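PDB 5JG9: de novo design, hyper stable, disulfide-rich mini protein from Synthetic construct, which is a computationally designed mini protein, probably serving as a hyperstable scaffold, with three disulfides that cross-link its small helix-and-sheet fold. Local coordinates for residues Q12-V17 / N39-E44. Sequence-based numbering, arbitrary orientation.
Sequences QDEERV and NCYVCE
Glu14 and Tyr41 bring the first turn of helix 14-28 against the start of strand 40-46, their CA atoms 6.0 Å apart. No direct backbone bond joins the segments; instead a water accepts from Tyr41 N and donates to Gln12 O, tying the turn before the helix to the strand. Asp13, whose short carboxylate suits an N-cap, accepts from Arg16 N at 3.0 Å through OD2, capping the first turn by satisfying an N-H that has no acceptor within the helix. Glu14 lies flat on the Tyr41 ring: CG sits over one face, 3.6 Å from the ring centroid, and the carboxylate stacks with its plane only 8° from that of the ring. With CG anti to the backbone N (chi1 178°) and the chain extended beyond it, CB lies by CE1, CG over the middle of the ring, and the carboxylate carbon CD by CZ and OH, while OE2 makes a salt bridge to Arg18. Beta-branched Val17, buried and facing the strand, packs CG1 3.8 Å from Tyr41 CB, the two side chains crossing at about a right angle. Tyrosine suits this partly exposed place: the ring offers an apolar face to the methylenes, and the hydroxyl is hydrogen-bonded to Lys36. An alanine here would probably leave the Glu14 methylenes without the ring face they lie on and Lys36 without its hydroxyl partner. Strand 40-46 is the central strand of the antiparallel sheet, flanked by 5-8 and 31-37, and the helix packs across one face of it; Tyr41 also touches Ile34 and Arg18, and the Cys43-Cys21 disulfide staples strand to helix farther along.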
# COMPACT_ATOMS: atom_id res chain seq x y z
N GLN A 12 -8.15 -8.49 -0.01
CA GLN A 12 -7.46 -8.60 -1.28
C GLN A 12 -6.26 -9.48 -1.10
O GLN A 12 -5.60 -9.47 -0.09
CB GLN A 12 -6.98 -7.22 -1.68
CG GLN A 12 -8.10 -6.17 -1.79
CD GLN A 12 -7.72 -4.79 -2.36
OE1 GLN A 12 -8.62 -3.97 -2.71
NE2 GLN A 12 -6.48 -4.48 -2.36
N ASP A 13 -5.90 -10.17 -2.18
CA ASP A 13 -4.59 -10.86 -2.25
C ASP A 13 -3.37 -9.93 -2.45
O ASP A 13 -3.44 -8.72 -2.80
CB ASP A 13 -4.60 -12.03 -3.26
CG ASP A 13 -4.58 -11.61 -4.74
OD1 ASP A 13 -4.82 -12.51 -5.56
OD2 ASP A 13 -4.31 -10.45 -5.07
N GLU A 14 -2.22 -10.52 -2.15
CA GLU A 14 -0.97 -9.79 -2.15
C GLU A 14 -0.74 -9.12 -3.53
O GLU A 14 -0.32 -7.99 -3.63
CB GLU A 14 0.15 -10.77 -1.87
CG GLU A 14 1.53 -10.12 -1.89
CD GLU A 14 2.65 -11.12 -1.69
OE1 GLU A 14 2.37 -12.34 -1.59
OE2 GLU A 14 3.79 -10.68 -1.62
N GLU A 15 -1.04 -9.85 -4.60
CA GLU A 15 -0.74 -9.41 -5.97
C GLU A 15 -1.48 -8.08 -6.25
O GLU A 15 -0.87 -7.09 -6.62
CB GLU A 15 -1.07 -10.56 -6.96
CG GLU A 15 -0.43 -10.41 -8.33
CD GLU A 15 -1.12 -9.38 -9.23
OE1 GLU A 15 -0.37 -8.73 -10.06
OE2 GLU A 15 -2.41 -9.25 -9.12
N ARG A 16 -2.76 -8.04 -5.89
CA ARG A 16 -3.63 -6.86 -6.09
C ARG A 16 -3.22 -5.69 -5.23
O ARG A 16 -3.18 -4.55 -5.67
CB ARG A 16 -5.06 -7.21 -5.73
CG ARG A 16 -6.01 -6.10 -6.04
CD ARG A 16 -7.45 -6.57 -5.93
NE ARG A 16 -8.34 -5.42 -6.08
CZ ARG A 16 -9.61 -5.32 -5.62
NH1 ARG A 16 -10.19 -6.32 -4.97
NH2 ARG A 16 -10.31 -4.18 -5.79
N VAL A 17 -2.89 -5.98 -3.98
CA VAL A 17 -2.52 -4.94 -3.08
C VAL A 17 -1.25 -4.22 -3.65
O VAL A 17 -1.14 -2.97 -3.58
CB VAL A 17 -2.29 -5.45 -1.63
CG1 VAL A 17 -1.76 -4.37 -0.73
CG2 VAL A 17 -3.60 -5.95 -1.02
N ASN A 39 -1.50 -11.78 8.33
CA ASN A 39 -1.39 -12.23 6.91
C ASN A 39 -1.98 -11.27 5.88
O ASN A 39 -2.11 -11.68 4.71
CB ASN A 39 -2.07 -13.60 6.75
CG ASN A 39 -1.66 -14.33 5.50
OD1 ASN A 39 -0.50 -14.22 5.00
ND2 ASN A 39 -2.64 -15.07 4.91
N CYS A 40 -2.39 -10.08 6.31
CA CYS A 40 -2.97 -9.05 5.45
C CYS A 40 -1.90 -8.14 4.96
O CYS A 40 -1.02 -7.74 5.75
CB CYS A 40 -3.95 -8.22 6.26
SG CYS A 40 -5.33 -9.16 6.92
N TYR A 41 -1.95 -7.79 3.69
CA TYR A 41 -1.03 -6.87 3.09
C TYR A 41 -1.58 -5.46 3.24
O TYR A 41 -2.80 -5.25 3.33
CB TYR A 41 -0.77 -7.23 1.61
CG TYR A 41 0.06 -8.47 1.56
CD1 TYR A 41 -0.54 -9.70 1.60
CD2 TYR A 41 1.46 -8.39 1.50
CE1 TYR A 41 0.21 -10.86 1.69
CE2 TYR A 41 2.24 -9.53 1.51
CZ TYR A 41 1.62 -10.75 1.61
OH TYR A 41 2.36 -11.89 1.65
N VAL A 42 -0.61 -4.55 3.38
CA VAL A 42 -0.82 -3.17 3.79
C VAL A 42 -0.06 -2.30 2.76
O VAL A 42 1.10 -2.48 2.53
CB VAL A 42 -0.32 -2.89 5.26
CG1 VAL A 42 -0.50 -1.41 5.63
CG2 VAL A 42 -1.06 -3.75 6.25
N CYS A 43 -0.76 -1.39 2.12
CA CYS A 43 -0.18 -0.31 1.32
C CYS A 43 0.19 0.90 2.21
O CYS A 43 -0.71 1.52 2.84
CB CYS A 43 -1.12 0.14 0.22
SG CYS A 43 -0.40 1.46 -0.75
N GLU A 44 1.45 1.23 2.28
CA GLU A 44 1.89 2.46 2.97
C GLU A 44 2.30 3.51 1.98
O GLU A 44 3.18 3.25 1.13
CB GLU A 44 3.08 2.11 3.87
CG GLU A 44 3.76 3.39 4.42
CD GLU A 44 5.08 3.05 5.12
OE1 GLU A 44 6.15 3.44 4.55
OE2 GLU A 44 5.03 2.33 6.13
O HOH W 1 -4.14 -9.03 2.06